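Local structure of nucleoprotein (Sendai virus, 6M7D) at residues Y329-S334 against Y356-M361; A340-K345 against L364-A369. The protein coats the viral genomic RNA, one subunit to every six nucleotides, forming the helical nucleocapsid that serves as template for transcription and replication. One frame throughout, in Å; residues are numbered along the deposited sequence.

Contact 1 (Y329-S334 against Y356-M361); sequences YPALWS and YLDMEM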
# COMPACT_ATOMS: atom_id res chain seq x y z
N TYR A 329 -13.46 1.60 -18.64
CA TYR A 329 -13.60 2.95 -19.19
C TYR A 329 -12.38 3.24 -20.06
O TYR A 329 -11.63 4.18 -19.81
CB TYR A 329 -13.75 3.99 -18.08
CG TYR A 329 -12.80 3.80 -16.91
CD1 TYR A 329 -13.04 2.86 -15.93
CD2 TYR A 329 -11.65 4.57 -16.80
CE1 TYR A 329 -12.18 2.68 -14.90
CE2 TYR A 329 -10.79 4.40 -15.77
CZ TYR A 329 -11.06 3.46 -14.82
OH TYR A 329 -10.19 3.28 -13.78
N PRO A 330 -12.18 2.45 -21.12
CA PRO A 330 -10.88 2.49 -21.81
C PRO A 330 -10.64 3.75 -22.62
O PRO A 330 -9.49 4.16 -22.76
CB PRO A 330 -10.93 1.25 -22.71
CG PRO A 330 -12.16 0.54 -22.36
CD PRO A 330 -13.09 1.51 -21.77
N ALA A 331 -11.68 4.38 -23.18
CA ALA A 331 -11.46 5.58 -23.96
C ALA A 331 -11.13 6.76 -23.06
O ALA A 331 -10.20 7.53 -23.34
CB ALA A 331 -12.68 5.89 -24.82
N LEU A 332 -11.88 6.92 -21.97
CA LEU A 332 -11.56 7.96 -21.01
C LEU A 332 -10.22 7.71 -20.35
O LEU A 332 -9.47 8.64 -20.08
CB LEU A 332 -12.67 8.06 -19.97
CG LEU A 332 -12.59 9.22 -18.98
CD1 LEU A 332 -12.58 10.55 -19.71
CD2 LEU A 332 -13.74 9.14 -18.03
N TRP A 333 -9.90 6.44 -20.10
CA TRP A 333 -8.61 6.11 -19.52
C TRP A 333 -7.47 6.42 -20.47
O TRP A 333 -6.44 6.94 -20.06
CB TRP A 333 -8.56 4.65 -19.10
CG TRP A 333 -7.21 4.22 -18.65
CD1 TRP A 333 -6.65 4.46 -17.44
CD2 TRP A 333 -6.24 3.51 -19.41
NE1 TRP A 333 -5.39 3.93 -17.39
CE2 TRP A 333 -5.12 3.33 -18.59
CE3 TRP A 333 -6.21 2.99 -20.70
CZ2 TRP A 333 -3.98 2.67 -19.02
CZ3 TRP A 333 -5.09 2.33 -21.12
CH2 TRP A 333 -3.98 2.18 -20.29
N SER A 334 -7.63 6.10 -21.76
CA SER A 334 -6.58 6.38 -22.73
C SER A 334 -6.40 7.87 -22.93
O SER A 334 -5.27 8.36 -23.04
CB SER A 334 -6.92 5.71 -24.06
OG SER A 334 -7.41 4.40 -23.85
N TYR A 356 -6.34 -2.51 -24.35
CA TYR A 356 -7.50 -1.64 -24.46
C TYR A 356 -7.14 -0.18 -24.57
O TYR A 356 -8.03 0.67 -24.55
CB TYR A 356 -8.44 -1.85 -23.27
CG TYR A 356 -7.78 -1.87 -21.92
CD1 TYR A 356 -7.39 -3.06 -21.34
CD2 TYR A 356 -7.56 -0.69 -21.21
CE1 TYR A 356 -6.80 -3.08 -20.11
CE2 TYR A 356 -6.97 -0.71 -19.98
CZ TYR A 356 -6.59 -1.91 -19.43
OH TYR A 356 -6.00 -1.95 -18.20
N LEU A 357 -5.86 0.15 -24.69
CA LEU A 357 -5.47 1.54 -24.89
C LEU A 357 -5.99 2.00 -26.24
O LEU A 357 -5.49 1.59 -27.28
CB LEU A 357 -3.96 1.71 -24.81
CG LEU A 357 -3.53 3.15 -25.09
CD1 LEU A 357 -3.65 4.01 -23.85
CD2 LEU A 357 -2.14 3.19 -25.62
N ASP A 358 -7.01 2.85 -26.21
CA ASP A 358 -7.52 3.49 -27.42
C ASP A 358 -6.44 4.45 -27.89
O ASP A 358 -6.25 5.52 -27.31
CB ASP A 358 -8.83 4.21 -27.12
CG ASP A 358 -9.56 4.64 -28.36
OD1 ASP A 358 -9.00 4.51 -29.47
OD2 ASP A 358 -10.71 5.10 -28.24
N MET A 359 -5.72 4.07 -28.93
CA MET A 359 -4.59 4.86 -29.37
C MET A 359 -5.01 6.24 -29.85
O MET A 359 -4.26 7.20 -29.71
CB MET A 359 -3.83 4.14 -30.48
CG MET A 359 -2.41 4.61 -30.63
SD MET A 359 -1.44 4.30 -29.15
CE MET A 359 -0.13 5.49 -29.38
N GLU A 360 -6.22 6.36 -30.40
CA GLU A 360 -6.66 7.68 -30.85
C GLU A 360 -7.05 8.55 -29.67
O GLU A 360 -6.79 9.75 -29.68
CB GLU A 360 -7.82 7.55 -31.84
CG GLU A 360 -7.46 6.87 -33.16
CD GLU A 360 -5.98 6.95 -33.53
OE1 GLU A 360 -5.44 8.07 -33.64
OE2 GLU A 360 -5.36 5.88 -33.72
N MET A 361 -7.63 7.96 -28.62
CA MET A 361 -7.90 8.73 -27.42
C MET A 361 -6.62 9.07 -26.68
O MET A 361 -6.49 10.15 -26.11
CB MET A 361 -8.87 7.97 -26.52
CG MET A 361 -10.30 8.06 -26.97
SD MET A 361 -10.85 9.75 -27.21
CE MET A 361 -11.06 9.78 -28.98

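Contact 2 (A340-K345 against L364-A369); sequences AVVQNK and LGQAVA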
# COMPACT_ATOMS: atom_id res chain seq x y z
N ALA A 340 -1.88 12.62 -19.07
CA ALA A 340 -1.00 12.42 -17.94
C ALA A 340 0.45 12.28 -18.37
O ALA A 340 1.35 12.73 -17.66
CB ALA A 340 -1.43 11.18 -17.17
N VAL A 341 0.71 11.64 -19.51
CA VAL A 341 2.09 11.52 -19.94
C VAL A 341 2.61 12.84 -20.47
O VAL A 341 3.82 13.08 -20.43
CB VAL A 341 2.28 10.40 -20.97
CG1 VAL A 341 1.91 9.07 -20.37
CG2 VAL A 341 1.48 10.66 -22.22
N VAL A 342 1.73 13.71 -20.95
CA VAL A 342 2.21 15.04 -21.31
C VAL A 342 2.39 15.91 -20.07
O VAL A 342 3.42 16.57 -19.91
CB VAL A 342 1.27 15.70 -22.33
CG1 VAL A 342 1.54 17.19 -22.40
CG2 VAL A 342 1.45 15.07 -23.67
N GLN A 343 1.41 15.91 -19.17
CA GLN A 343 1.40 16.81 -18.03
C GLN A 343 2.20 16.31 -16.84
O GLN A 343 2.53 17.11 -15.96
CB GLN A 343 -0.04 17.08 -17.59
CG GLN A 343 -0.86 17.79 -18.63
CD GLN A 343 -2.17 18.29 -18.10
OE1 GLN A 343 -2.56 17.97 -16.99
NE2 GLN A 343 -2.87 19.07 -18.90
N ASN A 344 2.40 14.99 -16.75
CA ASN A 344 3.15 14.42 -15.61
C ASN A 344 4.31 13.57 -16.11
O ASN A 344 4.07 12.62 -16.87
CB ASN A 344 2.22 13.63 -14.68
CG ASN A 344 2.87 13.30 -13.35
OD1 ASN A 344 4.07 13.47 -13.18
ND2 ASN A 344 2.08 12.82 -12.41
N LYS A 345 5.53 13.92 -15.68
CA LYS A 345 6.76 13.18 -16.05
C LYS A 345 6.72 11.77 -15.46
O LYS A 345 7.12 10.82 -16.16
CB LYS A 345 7.98 13.95 -15.53
CG LYS A 345 9.33 13.51 -16.10
CD LYS A 345 9.52 13.89 -17.55
CE LYS A 345 10.83 13.40 -18.12
NZ LYS A 345 10.92 11.92 -18.09
N LEU A 364 -5.08 11.81 -28.67
CA LEU A 364 -5.89 13.01 -28.49
C LEU A 364 -5.62 13.65 -27.15
O LEU A 364 -5.59 14.88 -27.04
CB LEU A 364 -7.36 12.66 -28.63
CG LEU A 364 -8.26 13.87 -28.39
CD1 LEU A 364 -8.17 14.81 -29.56
CD2 LEU A 364 -9.66 13.42 -28.15
N GLY A 365 -5.48 12.85 -26.10
CA GLY A 365 -5.10 13.40 -24.81
C GLY A 365 -3.76 14.09 -24.87
O GLY A 365 -3.59 15.18 -24.31
N GLN A 366 -2.79 13.48 -25.55
CA GLN A 366 -1.50 14.12 -25.71
C GLN A 366 -1.61 15.41 -26.51
O GLN A 366 -0.89 16.38 -26.25
CB GLN A 366 -0.52 13.18 -26.39
CG GLN A 366 -0.15 12.00 -25.57
CD GLN A 366 0.74 11.09 -26.32
OE1 GLN A 366 0.74 11.06 -27.53
NE2 GLN A 366 1.54 10.34 -25.59
N ALA A 367 -2.50 15.43 -27.50
CA ALA A 367 -2.64 16.60 -28.36
C ALA A 367 -3.28 17.76 -27.62
O ALA A 367 -2.80 18.90 -27.71
CB ALA A 367 -3.45 16.23 -29.60
N VAL A 368 -4.37 17.51 -26.90
CA VAL A 368 -5.01 18.58 -26.16
C VAL A 368 -4.16 18.99 -24.96
O VAL A 368 -4.25 20.14 -24.52
CB VAL A 368 -6.43 18.20 -25.71
CG1 VAL A 368 -7.21 17.66 -26.87
CG2 VAL A 368 -6.41 17.20 -24.58
N ALA A 369 -3.34 18.09 -24.43
CA ALA A 369 -2.48 18.46 -23.32
C ALA A 369 -1.29 19.28 -23.77
O ALA A 369 -0.73 20.04 -22.98
CB ALA A 369 -2.02 17.20 -22.58

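Contact 1 (Y329-S334 against Y356-M361)
The Trp333 indole receives Tyr356 over one face, where CE2 of Tyr356 stands 3.7 Å above the indole plane, shifted toward its rim. The two rings are inclined at 56°, so they touch obliquely and do not stack. At the indole edge, in its plane, lies Leu357 CA, while Leu357 CD1 comes obliquely to within 3.5 Å of Trp333 CZ3. With CG of Tyr356 set between its own backbone N and carbonyl carbon (chi1 47°), its side chain runs across that of Trp333. Pro330 suits the first turn of helix 330-343, where no amide hydrogen is needed, and its CB packs 4.0 Å from Tyr356 CB. Further along, Ala331 and Ser334 are small enough to admit Met361, whose CG lies 3.9 Å from Ala331 CB and whose CB packs on Ser334 CB. Ser334 OG accepts a hydrogen bond from Asp358 N (2.9 Å, 141° at the hydrogen). Asp358 is the N-cap of helix 359-370, its OD1 taking a weak bond from Glu360 N. Beyond the segments, Trp333 NE1 hydrogen-bonds Ser268 OG and Tyr356 OH hydrogen-bonds Arg354 NH1. Tyr356 and Arg354 both bind RNA, and Tyr356 packs on a phosphate; the contacts with Trp333 and Pro330 are consistent with holding this RNA-binding ring in place, while Leu357 packs on the supporting indole.

Contact 2 (A340-K345 against L364-A369)
Val342 meets helix 359-370 with both of its methyl groups, reaching two residues that lie one turn apart. CG1, anti to the backbone N (chi1 164°), comes within 3.6 Å of Ala369 CB. CG2 instead rests against the backbone of the preceding turn, 3.7 Å from Gln366 CA, and also touches the CB and CG of Gln366. A branched valine can fill both positions at once, and the small Ala369 accepts both CB and CG1 of Val342. The closest backbone pair is Val342 and Gln366, with CA atoms 5.8 Å apart. Beside this pair, Val341 turns CG2 to the far end of the Gln366 chain, 3.4 Å from NE2, the two side chains crossing obliquely. At the exposed margin, the aliphatic CG of Gln343 brushes Ala369 CB at 4.2 Å. These contacts join the last turn of helix 330-343 to the later part of helix 359-370 in the helical C-terminal domain of Ncore, and no hydrogen bond passes between the two segments. Gln366 is extended beyond CG, which carries its amide alongside Val341 to the loop near the C-terminal end of the modelled chain, where NE2 donates to His409 O, giving this buried polar group a partner, and Tyr408 packs against the same side chain. Phe362, from an earlier turn of helix 359-370, also touches Val341, while Val339 adds to the cover of Ala369. Where helix 330-343 ends, Gln348 NE2 bonds the carbonyl oxygen of Val341, and Asn344, held through ND2 by Tyr275 OH, packs on a uracil base of the bound RNA.

Overall arrangement
Both contacts join the same two helices, 330-343 and 359-370, and their centres are about 13 Å apart. Along the chain the segments alternate, 329-334, 340-345, 356-361 and then 364-369, so contact 1 sets the start of helix 330-343 against the lead-in and first turn of helix 359-370, and contact 2 pairs later turns; the helices therefore run in the same general direction. The chain between them must return from the end of one helix to the start of the other, and this connection carries the RNA-binding residues Tyr350 and Arg354, with Tyr356 just before the second helix. Holding the helices together at two levels is consistent with fixing both ends of that connection within Ncore.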